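Local atomic coordinates of putative transcriptional regulator TRANSCRIPTION REGULATOR protein (PDB entry 5NLA), a protein that acts as an AraC-like transcriptional activator that binds c-di-GMP, probably recognises specific DNA sequences, and regulates extracellular polysaccharide production. Residues R74-V79 against T104-Y109; S108-Q113 against P158-M163; G127-G132 against T164-I169; T143-G148 against N190-G195. One frame throughout, in Å; residues are numbered along the deposited sequence.

Interaction 1. Residues R74-V79 against T104-Y109; sequences RLPDGV and TPAHSY
R74 and S108 form an antiparallel, hydrogen-bonded beta pair that joins the short edge strand 72-74 to strand 107-111 in the five-stranded sheet of a two-sheet antiparallel fold, consistent with the cupin-like regulatory domain of AraC-family proteins. Two backbone bonds close the pair. S108 N gives its hydrogen to R74 O over 2.9 Å in a nearly straight bond (177° at the hydrogen), and R74 N returns one to S108 O at 3.1 Å, approaching tilted out of that carbonyl plane.

Side-chain polar contact is slight. With chi1 at 69°, S108 OG sits between its own backbone N and carbonyl carbon, and from there it makes a weak hydrogen bond of 3.4 Å to R74 O, the oxygen already held by S108 N. The same hydroxyl lies alongside R74 CB, whereas the arginine chain bends at chi3 and carries its guanidinium away from S108.

Van der Waals packing takes over where the pairing stops. The ring of P76 leans on the backbone of A106, its CD 3.3 Å from A106 O, and P76 CG makes an apolar contact with A106 CB at 4.0 Å. The type II turn from P76 to V79, closed by V79 N to P76 O, then leads the chain away. L75 is turned away from the other strand, and its side chain touches F60, E81 and F85.

H107 touches R74 O through CB alone at 3.5 Å, and its ring is held by its own segment: ND1 donates to P105 O at 2.9 Å, with that oxygen in the ring plane.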
loop_
_atom_site.group_PDB
_atom_site.type_symbol
_atom_site.label_atom_id
_atom_site.label_comp_id
_atom_site.label_asym_id
_atom_site.label_seq_id
_atom_site.Cartn_x
_atom_site.Cartn_y
_atom_site.Cartn_z
ATOM N N ARG A 74 14.659 8.951 -6.157
ATOM C CA ARG A 74 15.892 9.539 -6.690
ATOM C C ARG A 74 16.081 9.058 -8.110
ATOM O O ARG A 74 15.665 7.954 -8.452
ATOM C CB ARG A 74 17.099 9.160 -5.829
ATOM C CG ARG A 74 16.981 9.660 -4.394
ATOM C CD ARG A 74 18.270 9.582 -3.592
ATOM N NE ARG A 74 19.240 10.582 -4.053
ATOM C CZ ARG A 74 20.292 10.357 -4.853
ATOM N NH1 ARG A 74 20.584 9.135 -5.321
ATOM N NH2 ARG A 74 21.077 11.383 -5.187
ATOM N N LEU A 75 16.698 9.884 -8.946
ATOM C CA LEU A 75 16.994 9.490 -10.314
ATOM C C LEU A 75 18.115 8.453 -10.348
ATOM O O LEU A 75 18.829 8.297 -9.350
ATOM C CB LEU A 75 17.413 10.687 -11.144
ATOM C CG LEU A 75 16.358 11.759 -11.351
ATOM C CD1 LEU A 75 17.047 12.955 -11.984
ATOM C CD2 LEU A 75 15.193 11.266 -12.203
ATOM N N PRO A 76 18.263 7.724 -11.488
ATOM C CA PRO A 76 19.412 6.825 -11.609
ATOM C C PRO A 76 20.660 7.636 -11.726
ATOM O O PRO A 76 20.598 8.781 -12.155
ATOM C CB PRO A 76 19.139 6.032 -12.890
ATOM C CG PRO A 76 17.683 6.186 -13.141
ATOM C CD PRO A 76 17.330 7.549 -12.615
ATOM N N ASP A 77 21.775 7.058 -11.311
ATOM C CA ASP A 77 23.050 7.726 -11.412
ATOM C C ASP A 77 23.349 8.007 -12.868
ATOM O O ASP A 77 23.250 7.102 -13.697
ATOM C CB ASP A 77 24.176 6.903 -10.772
ATOM C CG ASP A 77 24.620 7.483 -9.434
ATOM O OD1 ASP A 77 23.782 7.503 -8.484
ATOM O OD2 ASP A 77 25.793 7.948 -9.362
ATOM N N GLY A 78 23.681 9.266 -13.167
ATOM C CA GLY A 78 23.942 9.719 -14.538
ATOM C C GLY A 78 22.863 10.616 -15.111
ATOM O O GLY A 78 23.160 11.534 -15.844
ATOM N N VAL A 79 21.612 10.362 -14.765
ATOM C CA VAL A 79 20.472 11.036 -15.376
ATOM C C VAL A 79 20.281 12.416 -14.774
ATOM O O VAL A 79 20.112 12.568 -13.562
ATOM C CB VAL A 79 19.187 10.213 -15.167
ATOM C CG1 VAL A 79 17.963 10.929 -15.741
ATOM C CG2 VAL A 79 19.376 8.808 -15.738
ATOM N N THR A 104 5.845 5.327 -15.200
ATOM C CA THR A 104 6.971 6.001 -14.582
ATOM C C THR A 104 8.319 5.636 -15.248
ATOM O O THR A 104 8.484 4.507 -15.718
ATOM C CB THR A 104 6.960 5.691 -13.066
ATOM O OG1 THR A 104 7.756 6.655 -12.374
ATOM C CG2 THR A 104 7.447 4.275 -12.767
ATOM N N PRO A 105 9.265 6.593 -15.340
ATOM C CA PRO A 105 10.617 6.270 -15.834
ATOM C C PRO A 105 11.473 5.557 -14.778
ATOM O O PRO A 105 11.035 5.397 -13.644
ATOM C CB PRO A 105 11.222 7.644 -16.173
ATOM C CG PRO A 105 10.077 8.587 -16.214
ATOM C CD PRO A 105 9.077 8.047 -15.238
ATOM N N ALA A 106 12.681 5.130 -15.155
ATOM C CA ALA A 106 13.567 4.438 -14.218
ATOM C C ALA A 106 13.916 5.360 -13.077
ATOM O O ALA A 106 14.312 6.492 -13.301
ATOM C CB ALA A 106 14.835 3.958 -14.892
ATOM N N HIS A 107 13.726 4.881 -11.854
ATOM C CA HIS A 107 14.130 5.624 -10.659
ATOM C C HIS A 107 14.408 4.624 -9.550
ATOM O O HIS A 107 14.204 3.414 -9.721
ATOM C CB HIS A 107 13.026 6.602 -10.231
ATOM C CG HIS A 107 11.754 5.920 -9.847
ATOM N ND1 HIS A 107 10.909 5.349 -10.773
ATOM C CD2 HIS A 107 11.217 5.654 -8.634
ATOM C CE1 HIS A 107 9.892 4.782 -10.151
ATOM N NE2 HIS A 107 10.057 4.949 -8.852
ATOM N N SER A 108 14.907 5.128 -8.435
ATOM C CA SER A 108 15.058 4.334 -7.243
ATOM C C SER A 108 14.119 4.886 -6.155
ATOM O O SER A 108 13.675 6.055 -6.203
ATOM C CB SER A 108 16.513 4.306 -6.812
ATOM O OG SER A 108 16.906 5.584 -6.354
ATOM N N TYR A 109 13.804 4.020 -5.194
ATOM C CA TYR A 109 12.808 4.319 -4.162
ATOM C C TYR A 109 13.220 3.781 -2.789
ATOM O O TYR A 109 13.856 2.729 -2.669
ATOM C CB TYR A 109 11.425 3.768 -4.570
ATOM C CG TYR A 109 11.423 2.314 -5.012
ATOM C CD1 TYR A 109 11.311 1.286 -4.088
ATOM C CD2 TYR A 109 11.557 1.975 -6.357
ATOM C CE1 TYR A 109 11.305 -0.039 -4.489
ATOM C CE2 TYR A 109 11.551 0.646 -6.776
ATOM C CZ TYR A 109 11.424 -0.366 -5.837
ATOM O OH TYR A 109 11.439 -1.694 -6.233
#

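Interaction 2. Residues S108-Q113 against P158-M163; sequences SYERSQ and PYRGRM
Strands 108-111 and 159-163 run antiparallel, their short axes 4.6 Å apart at 165°, as neighbours in the five-stranded antiparallel sheet, 159-163 being its middle strand. Y109 with G161 and R111 with Y159 are the hydrogen-bonded pairs, each closed by two backbone bonds such as R111 N to Y159 O at 2.8 Å; S108-R162 and E110-R160 are non-hydrogen-bonded.

On the face carrying the two tyrosines, Y109 CG sits between its backbone N and carbonyl carbon (chi1 50°), which turns the ring over G161, whose CA stands 3.8 Å from the Y109 ring centroid in a CH-pi contact. The ring occupies the side a CB at position 161 would point to, suiting the glycine. Beyond it, M163 CE reaches Y109 CE2 at 3.6 Å, and Y109 OH bonds to T136. Y109 CD1 meets the edge of the Y159 ring, and R111 CB covers one face of that ring at 4.0 Å from its centroid. R111 extends to L155 O.

On the opposite face, E110 and R160 lie side by side, but their salt bridge is long and R160 has a second acid, E137. Carboxylate and guanidinium planes stand 68° apart, with E110 OE2 3.9 Å from R160 NH1.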
loop_
_atom_site.group_PDB
_atom_site.type_symbol
_atom_site.label_atom_id
_atom_site.label_comp_id
_atom_site.label_asym_id
_atom_site.label_seq_id
_atom_site.Cartn_x
_atom_site.Cartn_y
_atom_site.Cartn_z
ATOM N N SER A 108 14.907 5.128 -8.435
ATOM C CA SER A 108 15.058 4.334 -7.243
ATOM C C SER A 108 14.119 4.886 -6.155
ATOM O O SER A 108 13.675 6.055 -6.203
ATOM C CB SER A 108 16.513 4.306 -6.812
ATOM O OG SER A 108 16.906 5.584 -6.354
ATOM N N TYR A 109 13.804 4.020 -5.194
ATOM C CA TYR A 109 12.808 4.319 -4.162
ATOM C C TYR A 109 13.220 3.781 -2.789
ATOM O O TYR A 109 13.856 2.729 -2.669
ATOM C CB TYR A 109 11.425 3.768 -4.570
ATOM C CG TYR A 109 11.423 2.314 -5.012
ATOM C CD1 TYR A 109 11.311 1.286 -4.088
ATOM C CD2 TYR A 109 11.557 1.975 -6.357
ATOM C CE1 TYR A 109 11.305 -0.039 -4.489
ATOM C CE2 TYR A 109 11.551 0.646 -6.776
ATOM C CZ TYR A 109 11.424 -0.366 -5.837
ATOM O OH TYR A 109 11.439 -1.694 -6.233
ATOM N N GLU A 110 12.855 4.524 -1.754
ATOM C CA GLU A 110 13.040 4.077 -0.372
ATOM C C GLU A 110 11.829 4.455 0.464
ATOM O O GLU A 110 11.361 5.594 0.403
ATOM C CB GLU A 110 14.299 4.693 0.235
ATOM C CG GLU A 110 14.624 4.165 1.624
ATOM C CD GLU A 110 16.026 4.513 2.098
ATOM O OE1 GLU A 110 16.674 5.399 1.490
ATOM O OE2 GLU A 110 16.481 3.896 3.089
ATOM N N ARG A 111 11.321 3.484 1.220
ATOM C CA ARG A 111 10.426 3.746 2.347
ATOM C C ARG A 111 11.214 3.325 3.566
ATOM O O ARG A 111 11.495 2.142 3.735
ATOM C CB ARG A 111 9.150 2.939 2.213
ATOM C CG ARG A 111 8.128 3.217 3.291
ATOM C CD ARG A 111 6.763 2.690 2.899
ATOM N NE ARG A 111 5.776 2.937 3.942
ATOM C CZ ARG A 111 5.191 4.103 4.186
ATOM N NH1 ARG A 111 5.485 5.201 3.502
ATOM N NH2 ARG A 111 4.297 4.173 5.161
ATOM N N SER A 112 11.607 4.298 4.392
ATOM C CA SER A 112 12.557 4.054 5.491
ATOM C C SER A 112 11.941 3.972 6.907
ATOM O O SER A 112 10.782 4.328 7.133
ATOM C CB SER A 112 13.614 5.150 5.470
ATOM O OG SER A 112 13.021 6.385 5.800
ATOM N N GLN A 113 12.763 3.535 7.856
ATOM C CA GLN A 113 12.396 3.521 9.278
ATOM C C GLN A 113 11.929 4.903 9.746
ATOM O O GLN A 113 10.865 5.026 10.338
ATOM C CB GLN A 113 13.563 3.038 10.152
ATOM C CG GLN A 113 14.081 1.633 9.831
ATOM C CD GLN A 113 13.372 0.503 10.574
ATOM O OE1 GLN A 113 12.149 0.536 10.814
ATOM N NE2 GLN A 113 14.149 -0.523 10.936
ATOM N N PRO A 158 9.878 -1.287 6.133
ATOM C CA PRO A 158 10.713 -0.539 5.203
ATOM C C PRO A 158 11.187 -1.374 4.025
ATOM O O PRO A 158 11.232 -2.603 4.102
ATOM C CB PRO A 158 11.898 -0.085 6.056
ATOM C CG PRO A 158 11.942 -1.020 7.208
ATOM C CD PRO A 158 10.559 -1.552 7.418
ATOM N N TYR A 159 11.489 -0.678 2.931
ATOM C CA TYR A 159 12.085 -1.274 1.748
ATOM C C TYR A 159 12.847 -0.242 0.897
ATOM O O TYR A 159 12.505 0.942 0.869
ATOM C CB TYR A 159 11.021 -1.988 0.924
ATOM C CG TYR A 159 9.908 -1.114 0.377
ATOM C CD1 TYR A 159 9.991 -0.536 -0.899
ATOM C CD2 TYR A 159 8.761 -0.906 1.097
ATOM C CE1 TYR A 159 8.962 0.241 -1.416
ATOM C CE2 TYR A 159 7.724 -0.129 0.595
ATOM C CZ TYR A 159 7.825 0.445 -0.658
ATOM O OH TYR A 159 6.774 1.209 -1.118
ATOM N N ARG A 160 13.901 -0.726 0.248
ATOM C CA ARG A 160 14.737 0.016 -0.708
ATOM C C ARG A 160 14.582 -0.700 -2.045
ATOM O O ARG A 160 14.512 -1.931 -2.092
ATOM C CB ARG A 160 16.233 -0.052 -0.309
ATOM C CG ARG A 160 16.696 0.985 0.694
ATOM C CD ARG A 160 17.706 0.471 1.729
ATOM N NE ARG A 160 17.277 -0.758 2.430
ATOM C CZ ARG A 160 16.256 -0.877 3.303
ATOM N NH1 ARG A 160 15.484 0.164 3.653
ATOM N NH2 ARG A 160 16.002 -2.076 3.836
ATOM N N GLY A 161 14.567 0.046 -3.137
ATOM C CA GLY A 161 14.723 -0.588 -4.438
ATOM C C GLY A 161 14.927 0.325 -5.618
ATOM O O GLY A 161 15.094 1.533 -5.481
ATOM N N ARG A 162 14.921 -0.296 -6.784
ATOM C CA ARG A 162 15.032 0.398 -8.056
ATOM C C ARG A 162 14.046 -0.225 -9.020
ATOM O O ARG A 162 13.811 -1.444 -8.979
ATOM C CB ARG A 162 16.430 0.237 -8.648
ATOM C CG ARG A 162 17.595 0.615 -7.745
ATOM C CD ARG A 162 18.964 0.529 -8.428
ATOM N NE ARG A 162 18.981 -0.392 -9.567
ATOM C CZ ARG A 162 18.678 -0.075 -10.839
ATOM N NH1 ARG A 162 18.318 1.165 -11.208
ATOM N NH2 ARG A 162 18.719 -1.023 -11.771
ATOM N N MET A 163 13.460 0.597 -9.881
ATOM C CA MET A 163 12.806 0.050 -11.053
ATOM C C MET A 163 13.308 0.698 -12.330
ATOM O O MET A 163 13.748 1.843 -12.381
ATOM C CB MET A 163 11.269 0.096 -10.969
ATOM C CG MET A 163 10.643 1.464 -10.803
ATOM S SD MET A 163 8.848 1.354 -10.731
ATOM C CE MET A 163 8.771 1.008 -8.995
#

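Interaction 3. Residues G127-G132 against T164-I169; sequences GLFRSG and TDAASI
T164, ahead of strand 166-169, meets G132, its CG2 methyl 3.4 Å from G132 CA. D165 follows with its carbonyl O beside the same CA. A side chain on G132 would point into this segment, towards A166 CB and D165 O, and the positive phi of 98° further suits glycine. The A166 methyl touches both S131 O and the F129 ring, reaching F129 CE2 at 3.7 Å.

A167 faces both R130 and S131 in a classic beta bulge. A167 O accepts R130 N at 2.8 Å and, more weakly, S131 N at 3.4 Å, while A167 N donates to S131 O from above that carbonyl plane. S168 places CB over one face of the F129 ring, and its OG makes a weak bond to Q102.

At I169 regular antiparallel pairing is restored, with L128 N giving to I169 O at 2.8 Å and I169 N to L128 O at 2.9 Å. The CG2 branch of I169 touches L128 CB and also sits under one face of the R130 guanidinium, 3.6 Å from R130 NH2. A bend at chi2 (-48°) helps carry the arginine side chain along strand 166-169 to this methyl and to N206 of helix 196-211, with E209 a long, weak ion-pair partner. An alanine at R130 is likely to leave one side of the I169 methyl uncovered and N206 OD1 without its NH1 donor.

At the bulge, this one arginine combines apolar cover for I169 with a polar link from the seven-stranded sheet to helix 196-211.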
loop_
_atom_site.group_PDB
_atom_site.type_symbol
_atom_site.label_atom_id
_atom_site.label_comp_id
_atom_site.label_asym_id
_atom_site.label_seq_id
_atom_site.Cartn_x
_atom_site.Cartn_y
_atom_site.Cartn_z
ATOM N N GLY A 127 1.218 -5.055 -6.429
ATOM C CA GLY A 127 1.485 -4.327 -7.669
ATOM C C GLY A 127 1.848 -5.256 -8.799
ATOM O O GLY A 127 2.738 -6.084 -8.644
ATOM N N LEU A 128 1.150 -5.109 -9.924
ATOM C CA LEU A 128 1.390 -5.892 -11.134
ATOM C C LEU A 128 2.111 -5.050 -12.166
ATOM O O LEU A 128 1.693 -3.933 -12.414
ATOM C CB LEU A 128 0.056 -6.298 -11.742
ATOM C CG LEU A 128 0.092 -7.069 -13.057
ATOM C CD1 LEU A 128 0.798 -8.405 -12.872
ATOM C CD2 LEU A 128 -1.335 -7.251 -13.550
ATOM N N PHE A 129 3.131 -5.604 -12.817
ATOM C CA PHE A 129 3.841 -4.900 -13.899
ATOM C C PHE A 129 3.321 -5.357 -15.258
ATOM O O PHE A 129 3.339 -6.556 -15.562
ATOM C CB PHE A 129 5.352 -5.148 -13.812
ATOM C CG PHE A 129 6.042 -4.328 -12.752
ATOM C CD1 PHE A 129 5.680 -4.438 -11.418
ATOM C CD2 PHE A 129 7.053 -3.453 -13.086
ATOM C CE1 PHE A 129 6.306 -3.681 -10.442
ATOM C CE2 PHE A 129 7.681 -2.692 -12.121
ATOM C CZ PHE A 129 7.310 -2.804 -10.795
ATOM N N ARG A 130 2.860 -4.405 -16.069
ATOM C CA ARG A 130 2.579 -4.666 -17.489
ATOM C C ARG A 130 3.918 -4.760 -18.213
ATOM O O ARG A 130 4.159 -5.686 -18.974
ATOM C CB ARG A 130 1.729 -3.559 -18.127
ATOM C CG ARG A 130 0.497 -3.126 -17.341
ATOM C CD ARG A 130 -0.305 -4.328 -16.892
ATOM N NE ARG A 130 -1.664 -3.981 -16.501
ATOM C CZ ARG A 130 -2.607 -4.877 -16.209
ATOM N NH1 ARG A 130 -2.345 -6.182 -16.266
ATOM N NH2 ARG A 130 -3.827 -4.471 -15.864
ATOM N N SER A 131 4.770 -3.770 -17.965
ATOM C CA SER A 131 6.140 -3.742 -18.449
ATOM C C SER A 131 7.076 -3.186 -17.381
ATOM O O SER A 131 6.647 -2.487 -16.487
ATOM C CB SER A 131 6.229 -2.863 -19.682
ATOM O OG SER A 131 5.895 -1.528 -19.354
ATOM N N GLY A 132 8.358 -3.486 -17.523
ATOM C CA GLY A 132 9.391 -3.053 -16.605
ATOM C C GLY A 132 9.734 -4.134 -15.600
ATOM O O GLY A 132 9.172 -5.223 -15.608
ATOM N N THR A 164 13.234 -0.099 -13.366
ATOM C CA THR A 164 13.441 0.334 -14.712
ATOM C C THR A 164 12.194 1.211 -15.023
ATOM O O THR A 164 11.335 1.410 -14.125
ATOM C CB THR A 164 13.630 -0.942 -15.583
ATOM O OG1 THR A 164 14.588 -0.687 -16.601
ATOM C CG2 THR A 164 12.360 -1.428 -16.193
ATOM N N ASP A 165 12.091 1.759 -16.236
ATOM C CA ASP A 165 10.848 2.390 -16.659
ATOM C C ASP A 165 9.769 1.315 -16.678
ATOM O O ASP A 165 10.047 0.168 -16.983
ATOM C CB ASP A 165 10.980 3.091 -18.006
ATOM C CG ASP A 165 11.082 2.127 -19.197
ATOM O OD1 ASP A 165 11.592 0.992 -19.080
ATOM O OD2 ASP A 165 10.675 2.537 -20.293
ATOM N N ALA A 166 8.550 1.656 -16.285
ATOM C CA ALA A 166 7.548 0.630 -16.071
ATOM C C ALA A 166 6.154 1.181 -16.124
ATOM O O ALA A 166 5.943 2.375 -15.956
ATOM C CB ALA A 166 7.779 -0.058 -14.732
ATOM N N ALA A 167 5.216 0.278 -16.388
ATOM C CA ALA A 167 3.787 0.534 -16.275
ATOM C C ALA A 167 3.264 -0.507 -15.320
ATOM O O ALA A 167 3.457 -1.701 -15.538
ATOM C CB ALA A 167 3.097 0.384 -17.627
ATOM N N SER A 168 2.615 -0.072 -14.260
ATOM C CA SER A 168 2.052 -1.010 -13.316
ATOM C C SER A 168 0.627 -0.652 -12.960
ATOM O O SER A 168 0.177 0.481 -13.169
ATOM C CB SER A 168 2.920 -1.106 -12.050
ATOM O OG SER A 168 3.095 0.149 -11.422
ATOM N N ILE A 169 -0.080 -1.650 -12.444
ATOM C CA ILE A 169 -1.352 -1.431 -11.774
ATOM C C ILE A 169 -1.175 -1.875 -10.310
ATOM O O ILE A 169 -0.719 -2.993 -10.031
ATOM C CB ILE A 169 -2.531 -2.090 -12.536
ATOM C CG1 ILE A 169 -3.873 -1.707 -11.890
ATOM C CG2 ILE A 169 -2.375 -3.600 -12.631
ATOM C CD1 ILE A 169 -5.047 -1.732 -12.852
#

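Interaction 4. Residues T143-G148 against N190-G195; sequences TETGPG and NSVLSG
T143 and N190 are joined by one hydrogen bond, T143 OG1 donating to N190 O at 3.0 Å from a position tilted out of the carbonyl plane. With OG1 beside its own backbone N (chi1 -89°), T143 directs its hydroxyl at this oxygen and its methyl at V192. T143 CG2 and V192 CG2 pack at 3.4 Å, and that valine methyl also lies against E144 O. The N190 amide slides past T143 CB, while its ND2 and OD1 are taken by T136 O and R153. A valine in place of T143 would probably leave N190 O without its hydroxyl donor and no hydrogen bond between the two segments.

Further along, the contact thins: T145 OG1 is 4.2 Å from V192 CG1, and no closer meeting follows. E144 is turned away, and its OE2 forms a salt bridge with R133; the chains separate towards the exposed P147 and S194.

No backbone bond links the strands, whose short axes approach to 6.7 Å at 30°. Each is the outermost of a different sheet within the chain, 141-145 pairing with 134-138 and 191-193 with 150-154, so the contact joins borders of the two sheets through side chains, just before helix 196-211.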
loop_
_atom_site.group_PDB
_atom_site.type_symbol
_atom_site.label_atom_id
_atom_site.label_comp_id
_atom_site.label_asym_id
_atom_site.label_seq_id
_atom_site.Cartn_x
_atom_site.Cartn_y
_atom_site.Cartn_z
ATOM N N THR A 143 14.290 -9.142 -4.104
ATOM C CA THR A 143 13.231 -9.766 -4.850
ATOM C C THR A 143 13.116 -9.007 -6.164
ATOM O O THR A 143 13.215 -7.783 -6.186
ATOM C CB THR A 143 11.940 -9.694 -4.016
ATOM O OG1 THR A 143 11.871 -10.858 -3.195
ATOM C CG2 THR A 143 10.708 -9.631 -4.873
ATOM N N GLU A 144 12.912 -9.737 -7.253
ATOM C CA GLU A 144 12.778 -9.152 -8.585
ATOM C C GLU A 144 11.396 -9.429 -9.144
ATOM O O GLU A 144 10.974 -10.574 -9.197
ATOM C CB GLU A 144 13.823 -9.729 -9.532
ATOM C CG GLU A 144 13.809 -9.030 -10.881
ATOM C CD GLU A 144 14.642 -9.708 -11.926
ATOM O OE1 GLU A 144 15.244 -10.768 -11.640
ATOM O OE2 GLU A 144 14.687 -9.159 -13.048
ATOM N N THR A 145 10.720 -8.380 -9.590
ATOM C CA THR A 145 9.384 -8.466 -10.148
ATOM C C THR A 145 9.508 -8.001 -11.573
ATOM O O THR A 145 9.972 -6.894 -11.811
ATOM C CB THR A 145 8.397 -7.526 -9.412
ATOM O OG1 THR A 145 8.254 -7.920 -8.031
ATOM C CG2 THR A 145 7.021 -7.540 -10.082
ATOM N N GLY A 146 9.102 -8.838 -12.519
ATOM C CA GLY A 146 9.120 -8.484 -13.935
ATOM C C GLY A 146 7.736 -8.465 -14.534
ATOM O O GLY A 146 6.760 -8.711 -13.835
ATOM N N PRO A 147 7.644 -8.212 -15.854
ATOM C CA PRO A 147 6.344 -8.133 -16.537
ATOM C C PRO A 147 5.441 -9.335 -16.252
ATOM O O PRO A 147 5.914 -10.477 -16.220
ATOM C CB PRO A 147 6.734 -8.090 -18.017
ATOM C CG PRO A 147 8.110 -7.506 -18.020
ATOM C CD PRO A 147 8.758 -8.128 -16.822
ATOM N N GLY A 148 4.163 -9.051 -16.004
ATOM C CA GLY A 148 3.164 -10.075 -15.732
ATOM C C GLY A 148 3.275 -10.709 -14.368
ATOM O O GLY A 148 2.648 -11.730 -14.130
ATOM N N ASN A 190 7.441 -8.701 0.838
ATOM C CA ASN A 190 8.376 -8.497 -0.277
ATOM C C ASN A 190 8.616 -9.793 -1.032
ATOM O O ASN A 190 9.753 -10.254 -1.158
ATOM C CB ASN A 190 9.693 -7.873 0.196
ATOM C CG ASN A 190 10.437 -7.172 -0.916
ATOM O OD1 ASN A 190 9.884 -6.295 -1.606
ATOM N ND2 ASN A 190 11.708 -7.532 -1.091
ATOM N N SER A 191 7.529 -10.385 -1.519
ATOM C CA SER A 191 7.622 -11.569 -2.367
ATOM C C SER A 191 6.994 -11.334 -3.733
ATOM O O SER A 191 6.300 -10.344 -3.970
ATOM C CB SER A 191 7.000 -12.777 -1.668
ATOM O OG SER A 191 5.729 -12.452 -1.159
ATOM N N VAL A 192 7.268 -12.260 -4.636
ATOM C CA VAL A 192 6.748 -12.201 -5.995
ATOM C C VAL A 192 5.599 -13.187 -6.103
ATOM O O VAL A 192 5.651 -14.280 -5.524
ATOM C CB VAL A 192 7.806 -12.587 -7.051
ATOM C CG1 VAL A 192 7.410 -12.041 -8.414
ATOM C CG2 VAL A 192 9.172 -12.060 -6.661
ATOM N N LEU A 193 4.573 -12.802 -6.856
ATOM C CA LEU A 193 3.484 -13.703 -7.187
ATOM C C LEU A 193 3.555 -13.986 -8.676
ATOM O O LEU A 193 3.378 -13.082 -9.495
ATOM C CB LEU A 193 2.135 -13.097 -6.799
ATOM C CG LEU A 193 2.104 -12.363 -5.456
ATOM C CD1 LEU A 193 0.754 -11.684 -5.258
ATOM C CD2 LEU A 193 2.415 -13.336 -4.325
ATOM N N SER A 194 3.884 -15.228 -9.013
ATOM C CA SER A 194 3.810 -15.721 -10.389
ATOM C C SER A 194 3.305 -17.156 -10.367
ATOM O O SER A 194 3.465 -17.868 -9.361
ATOM C CB SER A 194 5.163 -15.615 -11.104
ATOM O OG SER A 194 6.142 -16.433 -10.499
ATOM N N GLY A 195 2.683 -17.557 -11.472
ATOM C CA GLY A 195 1.976 -18.837 -11.572
ATOM C C GLY A 195 0.588 -18.628 -12.145
ATOM O O GLY A 195 0.237 -17.516 -12.553
#

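Overall arrangement
Interactions 1 and 2 follow one another across the five-stranded sheet: they share S108 and Y109 on strand 107-111, and H107 O lies 2.9 Å from M163 N, a probable hydrogen bond. Interaction 3 belongs to the seven-stranded sheet and adjoins interaction 2 in sequence, where strand 159-163 passes into 166-173. It also meets interaction 1 through T104 O and A166 N, 2.9 Å apart. Interaction 4 bridges the outer strands of the two sheets; its centre is 11 Å from that of interaction 3, and F129 O to G148 N is 2.7 Å. Interactions 1 and 4 lie 21 Å apart between centres, without touching. Together the four contacts span both sheets of the beta domain.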